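Local coordinates for protein 3-deoxy-D-manno-octulosonate 8-phosphate phosphatase KdsC (PDB 4NAV) that probably hydrolyses 3-deoxy-D-manno-octulosonate 8-phosphate to the free sugar acid and phosphate, a magnesium-dependent step of lipopolysaccharide biosynthesis, at residues S4-L9 and V166-G171; K57-A62 and E161-V166; W141-E144 and W148-R151; I14-R19 and V129-A134. All coordinates share one frame; numbering follows the deposited sequence.

How the contacts relate
Contacts 1, 2 and 4 gather round helix 158-169 of the haloacid dehalogenase-type fold. Contacts 1 and 2 share Val166, and their centres lie about 10 Å apart; contact 4 sits about 11 Å from contact 1, centre to centre, joined to it by the side-chain amide of Gln170 reaching the carbonyl of Ala17. Contact 3 lies about 19 Å from contact 2 but only about 13 Å from contact 4, centre to centre, and Glu161 and Trp148 connect its loop to the helix and to strand 131-133. It is also nearest the predicted magnesium site: the side chain of Ala143 is about 9 Å from that of Asp118. The other three are structural packing away from that site.

Contact 1. Residues S4-L9 and V166-G171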
loop_
_atom_site.group_PDB
_atom_site.type_symbol
_atom_site.label_atom_id
_atom_site.label_comp_id
_atom_site.label_asym_id
_atom_site.label_seq_id
_atom_site.Cartn_x
_atom_site.Cartn_y
_atom_site.Cartn_z
ATOM N N SER A 4 -16.989 -21.028 6.850
ATOM C CA SER A 4 -17.892 -21.238 5.755
ATOM C C SER A 4 -18.244 -19.921 5.188
ATOM O O SER A 4 -18.850 -19.100 5.864
ATOM C CB SER A 4 -19.184 -21.941 6.123
ATOM O OG SER A 4 -19.960 -22.123 4.915
ATOM N N PRO A 5 -17.902 -19.719 3.917
ATOM C CA PRO A 5 -18.240 -18.453 3.286
ATOM C C PRO A 5 -19.741 -18.189 3.341
ATOM O O PRO A 5 -20.146 -17.030 3.243
ATOM C CB PRO A 5 -17.765 -18.631 1.849
ATOM C CG PRO A 5 -16.838 -19.787 1.891
ATOM C CD PRO A 5 -17.327 -20.677 2.965
ATOM N N LEU A 6 -20.537 -19.246 3.540
ATOM C CA LEU A 6 -21.989 -19.150 3.446
ATOM C C LEU A 6 -22.711 -18.780 4.720
ATOM O O LEU A 6 -23.880 -18.373 4.680
ATOM C CB LEU A 6 -22.553 -20.471 2.959
ATOM C CG LEU A 6 -22.082 -20.885 1.578
ATOM C CD1 LEU A 6 -22.869 -22.118 1.152
ATOM C CD2 LEU A 6 -22.274 -19.755 0.577
ATOM N N GLN A 7 -22.073 -18.914 5.869
ATOM C CA GLN A 7 -22.836 -18.552 7.073
ATOM C C GLN A 7 -22.920 -17.023 7.135
ATOM O O GLN A 7 -22.096 -16.277 6.553
ATOM C CB GLN A 7 -22.415 -19.280 8.376
ATOM C CG GLN A 7 -21.065 -18.971 8.987
ATOM C CD GLN A 7 -20.917 -19.776 10.278
ATOM O OE1 GLN A 7 -20.890 -19.248 11.408
ATOM N NE2 GLN A 7 -20.871 -21.077 10.107
ATOM N N ASP A 8 -23.995 -16.571 7.740
ATOM C CA ASP A 8 -24.311 -15.153 7.783
ATOM C C ASP A 8 -24.686 -14.582 6.429
ATOM O O ASP A 8 -24.738 -13.375 6.272
ATOM C CB ASP A 8 -23.159 -14.369 8.411
ATOM C CG ASP A 8 -22.687 -14.984 9.718
ATOM O OD1 ASP A 8 -23.550 -15.400 10.540
ATOM O OD2 ASP A 8 -21.454 -15.084 9.903
ATOM N N LEU A 9 -24.973 -15.434 5.454
ATOM C CA LEU A 9 -25.479 -14.977 4.157
ATOM C C LEU A 9 -26.897 -15.445 3.984
ATOM O O LEU A 9 -27.254 -16.516 4.419
ATOM C CB LEU A 9 -24.652 -15.547 3.046
ATOM C CG LEU A 9 -23.539 -14.672 2.470
ATOM C CD1 LEU A 9 -22.754 -13.865 3.509
ATOM C CD2 LEU A 9 -22.634 -15.563 1.617
ATOM N N VAL A 166 -19.343 -18.612 -4.026
ATOM C CA VAL A 166 -19.903 -19.287 -5.171
ATOM C C VAL A 166 -19.516 -20.760 -5.146
ATOM O O VAL A 166 -20.369 -21.655 -5.242
ATOM C CB VAL A 166 -19.441 -18.612 -6.456
ATOM C CG1 VAL A 166 -19.852 -19.430 -7.681
ATOM C CG2 VAL A 166 -20.073 -17.250 -6.567
ATOM N N LEU A 167 -18.223 -21.004 -4.984
ATOM C CA LEU A 167 -17.725 -22.358 -4.854
ATOM C C LEU A 167 -18.423 -23.111 -3.690
ATOM O O LEU A 167 -18.895 -24.232 -3.875
ATOM C CB LEU A 167 -16.229 -22.327 -4.658
ATOM C CG LEU A 167 -15.445 -21.819 -5.891
ATOM C CD1 LEU A 167 -13.995 -21.552 -5.554
ATOM C CD2 LEU A 167 -15.529 -22.855 -7.007
ATOM N N ALA A 168 -18.587 -22.455 -2.535
ATOM C CA ALA A 168 -19.255 -23.124 -1.421
ATOM C C ALA A 168 -20.714 -23.460 -1.785
ATOM O O ALA A 168 -21.196 -24.538 -1.499
ATOM C CB ALA A 168 -19.224 -22.245 -0.184
ATOM N N ALA A 169 -21.402 -22.524 -2.443
ATOM C CA ALA A 169 -22.786 -22.723 -2.792
ATOM C C ALA A 169 -22.933 -23.835 -3.801
ATOM O O ALA A 169 -24.010 -24.426 -3.924
ATOM C CB ALA A 169 -23.418 -21.446 -3.333
ATOM N N GLN A 170 -21.883 -24.086 -4.557
ATOM C CA GLN A 170 -21.939 -25.124 -5.589
ATOM C C GLN A 170 -21.243 -26.413 -5.172
ATOM O O GLN A 170 -20.947 -27.239 -6.001
ATOM C CB GLN A 170 -21.359 -24.570 -6.890
ATOM C CG GLN A 170 -22.189 -23.426 -7.467
ATOM C CD GLN A 170 -21.719 -22.996 -8.849
ATOM O OE1 GLN A 170 -21.014 -23.734 -9.535
ATOM N NE2 GLN A 170 -22.192 -21.842 -9.295
ATOM N N GLY A 171 -21.029 -26.572 -3.860
ATOM C CA GLY A 171 -20.562 -27.830 -3.282
ATOM C C GLY A 171 -19.163 -28.229 -3.723
ATOM O O GLY A 171 -18.776 -29.409 -3.689
#
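Leu6 and Pro5 settle against the methyl group of Ala168, where the N-terminal loop of this haloacid dehalogenase-type phosphatase meets the last turn of helix 158-169. The loop is shaped by a type I beta turn from Ser4 to Gln7 with an ST turn built into it: Ser4 OG accepts the backbone N-H of Leu6 at 3.2 Å. Proline suits the second position of such a turn because its ring already fixes the phi angle required, and the turn presents Pro5 and Leu6 together to the helix.

The two side chains meet the same methyl differently. Leu6 comes with its fork, CG lying 3.6 Å from CB of Ala168 and both methyls almost equally far from it, so the alanine methyl rests at the branch point. With CG opposite the carbonyl carbon (chi1 -62°) and the chain extended beyond, Leu6 stretches straight at the helix. Its CD1 also lies 3.9 Å from the backbone N of Ala169. Pro5 instead brings the CG-CD edge of its ring, CD being 4.0 Å from CB of Ala168. Alanine fits here because its short side chain lets the loop come close, with CA of Pro5 6.7 Å from CA of Ala168.

Leu167, on a different face of the helix, packs on Leu59 and on Ile176 of helix 173-180. Just past the contact the helix ends in a Schellman motif whose C-prime residue, Gly171, takes a positive phi that glycine adopts easily; its N donates to Ala168 O at 3.1 Å.

Contact 2. Residues K57-A62 and E161-V166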
loop_
_atom_site.group_PDB
_atom_site.type_symbol
_atom_site.label_atom_id
_atom_site.label_comp_id
_atom_site.label_asym_id
_atom_site.label_seq_id
_atom_site.Cartn_x
_atom_site.Cartn_y
_atom_site.Cartn_z
ATOM N N LYS A 57 -9.117 -18.854 -10.753
ATOM C CA LYS A 57 -8.773 -20.146 -11.305
ATOM C C LYS A 57 -9.740 -21.231 -10.810
ATOM O O LYS A 57 -10.143 -22.106 -11.568
ATOM C CB LYS A 57 -7.351 -20.520 -10.907
ATOM C CG LYS A 57 -6.296 -19.868 -11.759
ATOM C CD LYS A 57 -4.905 -20.219 -11.258
ATOM C CE LYS A 57 -3.845 -19.584 -12.149
ATOM N NZ LYS A 57 -2.447 -19.701 -11.642
ATOM N N GLN A 58 -10.136 -21.136 -9.548
ATOM C CA GLN A 58 -10.953 -22.169 -8.954
ATOM C C GLN A 58 -12.343 -22.145 -9.505
ATOM O O GLN A 58 -12.948 -23.212 -9.722
ATOM C CB GLN A 58 -10.989 -21.978 -7.484
ATOM C CG GLN A 58 -9.604 -21.953 -6.926
ATOM C CD GLN A 58 -9.145 -23.280 -6.497
ATOM O OE1 GLN A 58 -8.400 -23.967 -7.208
ATOM N NE2 GLN A 58 -9.627 -23.697 -5.323
ATOM N N LEU A 59 -12.849 -20.938 -9.751
ATOM C CA LEU A 59 -14.082 -20.781 -10.512
ATOM C C LEU A 59 -13.946 -21.419 -11.889
ATOM O O LEU A 59 -14.788 -22.213 -12.295
ATOM C CB LEU A 59 -14.449 -19.325 -10.675
ATOM C CG LEU A 59 -15.002 -18.589 -9.470
ATOM C CD1 LEU A 59 -15.431 -17.210 -9.887
ATOM C CD2 LEU A 59 -16.186 -19.309 -8.821
ATOM N N GLU A 60 -12.855 -21.126 -12.590
ATOM C CA GLU A 60 -12.702 -21.712 -13.898
ATOM C C GLU A 60 -12.646 -23.259 -13.740
ATOM O O GLU A 60 -13.347 -23.984 -14.431
ATOM C CB GLU A 60 -11.502 -21.135 -14.653
ATOM C CG GLU A 60 -11.605 -21.228 -16.186
ATOM C CD GLU A 60 -12.592 -20.235 -16.831
ATOM O OE1 GLU A 60 -12.714 -19.087 -16.353
ATOM O OE2 GLU A 60 -13.242 -20.627 -17.838
ATOM N N HIS A 61 -11.844 -23.733 -12.798
ATOM C CA HIS A 61 -11.673 -25.152 -12.533
ATOM C C HIS A 61 -12.979 -25.844 -12.160
ATOM O O HIS A 61 -13.148 -27.048 -12.419
ATOM C CB HIS A 61 -10.652 -25.312 -11.408
ATOM C CG HIS A 61 -10.039 -26.664 -11.313
ATOM N ND1 HIS A 61 -10.537 -27.653 -10.497
ATOM C CD2 HIS A 61 -8.954 -27.182 -11.928
ATOM C CE1 HIS A 61 -9.786 -28.729 -10.620
ATOM N NE2 HIS A 61 -8.815 -28.469 -11.477
ATOM N N ALA A 62 -13.906 -25.081 -11.598
ATOM C CA ALA A 62 -15.222 -25.596 -11.289
ATOM C C ALA A 62 -16.229 -25.338 -12.404
ATOM O O ALA A 62 -17.445 -25.472 -12.217
ATOM C CB ALA A 62 -15.717 -24.978 -10.027
ATOM N N GLU A 161 -13.181 -13.507 -1.871
ATOM C CA GLU A 161 -14.330 -13.666 -0.985
ATOM C C GLU A 161 -15.575 -14.069 -1.768
ATOM O O GLU A 161 -16.378 -14.880 -1.300
ATOM C CB GLU A 161 -14.567 -12.395 -0.166
ATOM C CG GLU A 161 -15.544 -12.587 0.983
ATOM C CD GLU A 161 -15.822 -11.285 1.712
ATOM O OE1 GLU A 161 -14.873 -10.447 1.910
ATOM O OE2 GLU A 161 -17.004 -11.079 2.084
ATOM N N VAL A 162 -15.731 -13.496 -2.951
ATOM C CA VAL A 162 -16.837 -13.829 -3.805
ATOM C C VAL A 162 -16.670 -15.253 -4.316
ATOM O O VAL A 162 -17.585 -16.066 -4.206
ATOM C CB VAL A 162 -16.918 -12.848 -4.989
ATOM C CG1 VAL A 162 -17.795 -13.377 -6.125
ATOM C CG2 VAL A 162 -17.461 -11.529 -4.511
ATOM N N CYS A 163 -15.517 -15.543 -4.903
ATOM C CA CYS A 163 -15.243 -16.880 -5.389
ATOM C C CYS A 163 -15.567 -17.941 -4.328
ATOM O O CYS A 163 -16.279 -18.904 -4.593
ATOM C CB CYS A 163 -13.807 -16.971 -5.831
ATOM S SG CYS A 163 -13.408 -15.921 -7.280
ATOM N N ASP A 164 -15.113 -17.729 -3.102
ATOM C CA ASP A 164 -15.361 -18.706 -2.044
ATOM C C ASP A 164 -16.854 -18.965 -1.804
ATOM O O ASP A 164 -17.283 -20.122 -1.694
ATOM C CB ASP A 164 -14.713 -18.250 -0.767
ATOM C CG ASP A 164 -13.196 -18.236 -0.846
ATOM O OD1 ASP A 164 -12.618 -18.862 -1.765
ATOM O OD2 ASP A 164 -12.573 -17.637 0.058
ATOM N N VAL A 165 -17.664 -17.911 -1.848
ATOM C CA VAL A 165 -19.102 -18.061 -1.689
ATOM C C VAL A 165 -19.707 -18.937 -2.783
ATOM O O VAL A 165 -20.436 -19.912 -2.514
ATOM C CB VAL A 165 -19.793 -16.694 -1.703
ATOM C CG1 VAL A 165 -21.287 -16.836 -1.972
ATOM C CG2 VAL A 165 -19.517 -15.962 -0.388
ATOM N N VAL A 166 -19.343 -18.612 -4.026
ATOM C CA VAL A 166 -19.903 -19.287 -5.171
ATOM C C VAL A 166 -19.516 -20.760 -5.146
ATOM O O VAL A 166 -20.369 -21.655 -5.242
ATOM C CB VAL A 166 -19.441 -18.612 -6.456
ATOM C CG1 VAL A 166 -19.852 -19.430 -7.681
ATOM C CG2 VAL A 166 -20.073 -17.250 -6.567
#
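Leu59 and Cys163 mark the closest approach of two helical backbones, with CA of Leu59 6.5 Å from CA of Cys163. The first segment is the final turn of helix 50-61, which leaves helical geometry at Ala62, while 161-166 runs through the middle of helix 158-169. Cys163 and Val166 stand three residues apart and so come out on the same face of their helix, where a single leucine can meet both.

Leu59 divides its branches between them. CD1 reaches the sulfur of Cys163, 3.5 Å from SG, and CD2 lies 3.8 Å from CG1 of Val166. The leucine and valine side chains cross at about a right angle, CD2 of Leu59 meeting CG1 and, a little farther off, CB of Val166. Val166 offers the methyl that stands opposite its own backbone N (chi1 172°).

This is helix-helix packing in the core of the Rossmann-like haloacid dehalogenase fold: helix 50-61 leads into strand 65-70 of the parallel sheet, and helix 158-169 covers strand 113-116 through Val162 and Val166, both on Leu114. All three touching residues are buried, and their compact, largely apolar side chains suit such a site; cysteine is small enough to let the backbones draw near. Beside the contact, Gln58 packs on Leu120 of the second subunit. Asp164 makes a salt bridge to Arg160 and accepts a hydrogen bond from the hydroxyl of Tyr3 at its other carboxylate oxygen.

Contact 3. Residues W141-E144 and W148-R151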
loop_
_atom_site.group_PDB
_atom_site.type_symbol
_atom_site.label_atom_id
_atom_site.label_comp_id
_atom_site.label_asym_id
_atom_site.label_seq_id
_atom_site.Cartn_x
_atom_site.Cartn_y
_atom_site.Cartn_z
ATOM N N TRP A 141 -22.866 5.302 -4.269
ATOM C CA TRP A 141 -23.910 5.166 -5.282
ATOM C C TRP A 141 -24.118 3.753 -5.800
ATOM O O TRP A 141 -25.226 3.413 -6.195
ATOM C CB TRP A 141 -23.694 6.097 -6.467
ATOM C CG TRP A 141 -23.902 7.499 -6.131
ATOM C CD1 TRP A 141 -24.805 8.022 -5.216
ATOM C CD2 TRP A 141 -23.231 8.608 -6.704
ATOM N NE1 TRP A 141 -24.695 9.388 -5.182
ATOM C CE2 TRP A 141 -23.741 9.777 -6.083
ATOM C CE3 TRP A 141 -22.246 8.735 -7.672
ATOM C CZ2 TRP A 141 -23.294 11.037 -6.399
ATOM C CZ3 TRP A 141 -21.791 10.023 -7.994
ATOM C CH2 TRP A 141 -22.316 11.147 -7.358
ATOM N N ILE A 142 -23.062 2.944 -5.768
ATOM C CA ILE A 142 -23.114 1.543 -6.165
ATOM C C ILE A 142 -23.488 0.682 -4.961
ATOM O O ILE A 142 -24.382 -0.176 -5.061
ATOM C CB ILE A 142 -21.755 1.085 -6.766
ATOM C CG1 ILE A 142 -21.699 1.363 -8.277
ATOM C CG2 ILE A 142 -21.528 -0.411 -6.568
ATOM C CD1 ILE A 142 -22.012 2.790 -8.668
ATOM N N ALA A 143 -22.792 0.884 -3.847
ATOM C CA ALA A 143 -23.112 0.195 -2.592
ATOM C C ALA A 143 -24.630 0.197 -2.302
ATOM O O ALA A 143 -25.217 -0.835 -2.049
ATOM C CB ALA A 143 -22.363 0.853 -1.437
ATOM N N GLU A 144 -25.233 1.381 -2.368
ATOM C CA GLU A 144 -26.663 1.602 -2.152
ATOM C C GLU A 144 -27.556 0.781 -3.033
ATOM O O GLU A 144 -28.732 0.605 -2.715
ATOM C CB GLU A 144 -27.011 3.007 -2.583
ATOM C CG GLU A 144 -27.020 4.083 -1.542
ATOM C CD GLU A 144 -27.530 5.357 -2.177
ATOM O OE1 GLU A 144 -27.375 5.522 -3.392
ATOM O OE2 GLU A 144 -28.093 6.187 -1.471
ATOM N N TRP A 148 -25.359 -7.340 -1.856
ATOM C CA TRP A 148 -24.207 -8.124 -1.394
ATOM C C TRP A 148 -22.912 -7.305 -1.420
ATOM O O TRP A 148 -22.434 -6.927 -2.481
ATOM C CB TRP A 148 -24.077 -9.419 -2.202
ATOM C CG TRP A 148 -22.941 -10.276 -1.812
ATOM C CD1 TRP A 148 -22.220 -10.236 -0.660
ATOM C CD2 TRP A 148 -22.419 -11.360 -2.568
ATOM N NE1 TRP A 148 -21.243 -11.208 -0.671
ATOM C CE2 TRP A 148 -21.358 -11.915 -1.835
ATOM C CE3 TRP A 148 -22.739 -11.905 -3.806
ATOM C CZ2 TRP A 148 -20.634 -12.969 -2.295
ATOM C CZ3 TRP A 148 -22.003 -12.944 -4.276
ATOM C CH2 TRP A 148 -20.956 -13.463 -3.525
ATOM N N HIS A 149 -22.357 -7.033 -0.243
ATOM C CA HIS A 149 -21.081 -6.353 -0.120
ATOM C C HIS A 149 -20.112 -7.312 0.514
ATOM O O HIS A 149 -20.440 -7.901 1.518
ATOM C CB HIS A 149 -21.212 -5.127 0.793
ATOM C CG HIS A 149 -22.212 -4.108 0.325
ATOM N ND1 HIS A 149 -22.389 -2.899 0.960
ATOM C CD2 HIS A 149 -23.086 -4.114 -0.711
ATOM C CE1 HIS A 149 -23.331 -2.208 0.341
ATOM N NE2 HIS A 149 -23.768 -2.923 -0.678
ATOM N N THR A 150 -18.915 -7.449 -0.033
ATOM C CA THR A 150 -17.908 -8.228 0.622
ATOM C C THR A 150 -17.396 -7.500 1.853
ATOM O O THR A 150 -17.358 -6.269 1.923
ATOM C CB THR A 150 -16.723 -8.526 -0.315
ATOM O OG1 THR A 150 -16.085 -7.313 -0.748
ATOM C CG2 THR A 150 -17.207 -9.314 -1.532
ATOM N N ARG A 151 -16.935 -8.266 2.821
ATOM C CA ARG A 151 -16.226 -7.673 3.946
ATOM C C ARG A 151 -14.917 -7.027 3.458
ATOM O O ARG A 151 -14.570 -5.964 3.898
ATOM C CB ARG A 151 -15.950 -8.721 5.035
ATOM C CG ARG A 151 -17.156 -9.026 5.912
ATOM C CD ARG A 151 -17.050 -10.380 6.617
ATOM N NE ARG A 151 -17.778 -11.443 5.903
ATOM C CZ ARG A 151 -17.239 -12.449 5.201
ATOM N NH1 ARG A 151 -15.916 -12.604 5.084
ATOM N NH2 ARG A 151 -18.041 -13.327 4.603
#
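His149 turns its imidazole toward Ala143, and the close fit is confined to that pair. NE2 of His149 donates to the carbonyl O of Ala143 at 2.9 Å. The bond is bent, with 136° at the hydrogen, although the oxygen lies at the ring's edge and nearly in its plane; from the acceptor's side, the donor is tilted 27° out of the carbonyl plane. NE2 has a stronger partner in Val146 O, and the bent geometry is consistent with one N-H shared between the carbonyls of Ala143 and Val146. Alongside this polar grip, CE1 lies 3.7 Å from CB of Ala143, whose small methyl lets the ring come up to the backbone.

The arrangement is a side-chain-to-backbone bridge across the short connection that follows helix 140-143, within the haloacid dehalogenase-type fold. Histidine suits it, carrying an N-H at the far end of a flat, stiff group. The ring otherwise belongs to the solvent side, since His149 is exposed.

Its neighbours turn the other way: Trp148 and Thr150 are buried, the indole packing on Leu131, Val133 and Val165, and their backbones are hydrogen-bonded to Ala134. On 141-144 itself, Trp141 meets the ring of Tyr3 of the third subunit edge-to-face, and Glu144 accepts from the backbone N of that same tyrosine, placing these two residues at an interface of the tetramer.

Contact 4. Residues I14-R19 and V129-A134; sequences IDRAAR and VGLPVA
Ala17 and Leu131 make an apolar contact between a helix and a strand at one edge of the chain's parallel sheet, at the place where helix 11-17 flanks strand 131-133. Leu131 supplies the reach: with CG opposite its backbone N (chi1 -172°), it extends one methyl onto the helix, where CD2 lies 3.6 Å from CA of Ala17 and 3.9 Å from its CB. The methyl thus presses on backbone as much as side chain, and alanine suits the spot by leaving that backbone accessible.

Strand 131-133 is one of the two outermost strands within this chain of the five-stranded parallel sheet, in order 3-2-1-4-5, that defines the Rossmann-like haloacid dehalogenase fold. Its inner neighbour is strand 113-116, to which Leu131 and Val133 are hydrogen-bonded. Trp148 also packs on Leu131, while helix 158-169 meets Ala17 through Val165 and Ala169.

At the more exposed end, Arg16 lays its aliphatic chain beside the strand's approach, CD lying 3.2 Å from the carbonyl O of Gly130. The bend at chi3 (-143°) carries the guanidinium onward, its edge turned to CD1 of Leu131. Gly130, having no side chain, accommodates the guanidinium of Arg19 nearby, with CA of Arg16 4.2 Å above one face of that guanidinium.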
loop_
_atom_site.group_PDB
_atom_site.type_symbol
_atom_site.label_atom_id
_atom_site.label_comp_id
_atom_site.label_asym_id
_atom_site.label_seq_id
_atom_site.Cartn_x
_atom_site.Cartn_y
_atom_site.Cartn_z
ATOM N N ILE A 14 -27.468 -17.236 -1.484
ATOM C CA ILE A 14 -26.839 -18.522 -1.626
ATOM C C ILE A 14 -27.448 -19.278 -2.809
ATOM O O ILE A 14 -26.724 -19.887 -3.625
ATOM C CB ILE A 14 -26.993 -19.342 -0.330
ATOM C CG1 ILE A 14 -26.137 -18.715 0.787
ATOM C CG2 ILE A 14 -26.591 -20.798 -0.531
ATOM C CD1 ILE A 14 -26.475 -19.179 2.201
ATOM N N ASP A 15 -28.762 -19.190 -2.933
ATOM C CA ASP A 15 -29.453 -19.831 -4.040
ATOM C C ASP A 15 -29.054 -19.239 -5.396
ATOM O O ASP A 15 -29.000 -19.967 -6.371
ATOM C CB ASP A 15 -30.973 -19.741 -3.882
ATOM C CG ASP A 15 -31.469 -20.473 -2.662
ATOM O OD1 ASP A 15 -30.844 -21.471 -2.239
ATOM O OD2 ASP A 15 -32.461 -20.001 -2.072
ATOM N N ARG A 16 -28.790 -17.934 -5.456
ATOM C CA ARG A 16 -28.398 -17.328 -6.711
ATOM C C ARG A 16 -26.982 -17.704 -7.018
ATOM O O ARG A 16 -26.660 -18.009 -8.164
ATOM C CB ARG A 16 -28.522 -15.826 -6.670
ATOM C CG ARG A 16 -29.957 -15.370 -6.591
ATOM C CD ARG A 16 -30.059 -13.865 -6.708
ATOM N NE ARG A 16 -31.115 -13.455 -5.807
ATOM C CZ ARG A 16 -30.980 -12.612 -4.790
ATOM N NH1 ARG A 16 -29.835 -11.953 -4.581
ATOM N NH2 ARG A 16 -32.022 -12.386 -3.999
ATOM N N ALA A 17 -26.146 -17.743 -5.981
ATOM C CA ALA A 17 -24.749 -18.086 -6.150
ATOM C C ALA A 17 -24.594 -19.522 -6.651
ATOM O O ALA A 17 -23.673 -19.820 -7.411
ATOM C CB ALA A 17 -24.003 -17.901 -4.842
ATOM N N ALA A 18 -25.492 -20.395 -6.215
ATOM C CA ALA A 18 -25.519 -21.795 -6.656
ATOM C C ALA A 18 -25.775 -21.975 -8.146
ATOM O O ALA A 18 -25.432 -23.018 -8.695
ATOM C CB ALA A 18 -26.559 -22.594 -5.871
ATOM N N ARG A 19 -26.408 -21.014 -8.794
ATOM C CA ARG A 19 -26.724 -21.175 -10.208
ATOM C C ARG A 19 -25.868 -20.303 -11.123
ATOM O O ARG A 19 -26.135 -20.182 -12.295
ATOM C CB ARG A 19 -28.228 -21.001 -10.462
ATOM C CG ARG A 19 -28.837 -19.652 -10.183
ATOM C CD ARG A 19 -30.349 -19.750 -10.451
ATOM N NE ARG A 19 -31.230 -18.830 -9.736
ATOM C CZ ARG A 19 -31.257 -17.493 -9.812
ATOM N NH1 ARG A 19 -30.370 -16.801 -10.530
ATOM N NH2 ARG A 19 -32.176 -16.840 -9.108
ATOM N N VAL A 129 -27.908 -8.109 -13.809
ATOM C CA VAL A 129 -27.544 -9.515 -13.557
ATOM C C VAL A 129 -28.290 -10.181 -12.391
ATOM O O VAL A 129 -28.856 -9.522 -11.536
ATOM C CB VAL A 129 -26.037 -9.691 -13.360
ATOM C CG1 VAL A 129 -25.282 -9.253 -14.601
ATOM C CG2 VAL A 129 -25.550 -8.924 -12.134
ATOM N N GLY A 130 -28.292 -11.498 -12.403
ATOM C CA GLY A 130 -28.880 -12.253 -11.341
ATOM C C GLY A 130 -28.192 -12.002 -9.997
ATOM O O GLY A 130 -28.857 -11.950 -8.952
ATOM N N LEU A 131 -26.866 -11.853 -10.001
ATOM C CA LEU A 131 -26.131 -11.709 -8.744
ATOM C C LEU A 131 -25.064 -10.599 -8.798
ATOM O O LEU A 131 -23.898 -10.850 -9.096
ATOM C CB LEU A 131 -25.489 -13.031 -8.351
ATOM C CG LEU A 131 -24.849 -13.052 -6.957
ATOM C CD1 LEU A 131 -25.770 -12.451 -5.894
ATOM C CD2 LEU A 131 -24.478 -14.470 -6.564
ATOM N N PRO A 132 -25.473 -9.358 -8.545
ATOM C CA PRO A 132 -24.500 -8.296 -8.446
ATOM C C PRO A 132 -23.787 -8.364 -7.109
ATOM O O PRO A 132 -24.375 -8.781 -6.125
ATOM C CB PRO A 132 -25.361 -7.039 -8.535
ATOM C CG PRO A 132 -26.656 -7.426 -7.978
ATOM C CD PRO A 132 -26.841 -8.892 -8.268
ATOM N N VAL A 133 -22.544 -7.922 -7.059
ATOM C CA VAL A 133 -21.817 -7.853 -5.784
ATOM C C VAL A 133 -20.806 -6.677 -5.861
ATOM O O VAL A 133 -20.299 -6.325 -6.929
ATOM C CB VAL A 133 -21.163 -9.223 -5.431
ATOM C CG1 VAL A 133 -20.297 -9.763 -6.580
ATOM C CG2 VAL A 133 -20.356 -9.124 -4.167
ATOM N N ALA A 134 -20.586 -6.023 -4.734
ATOM C CA ALA A 134 -19.662 -4.879 -4.667
ATOM C C ALA A 134 -18.697 -5.018 -3.504
ATOM O O ALA A 134 -19.079 -5.522 -2.428
ATOM C CB ALA A 134 -20.419 -3.603 -4.509
#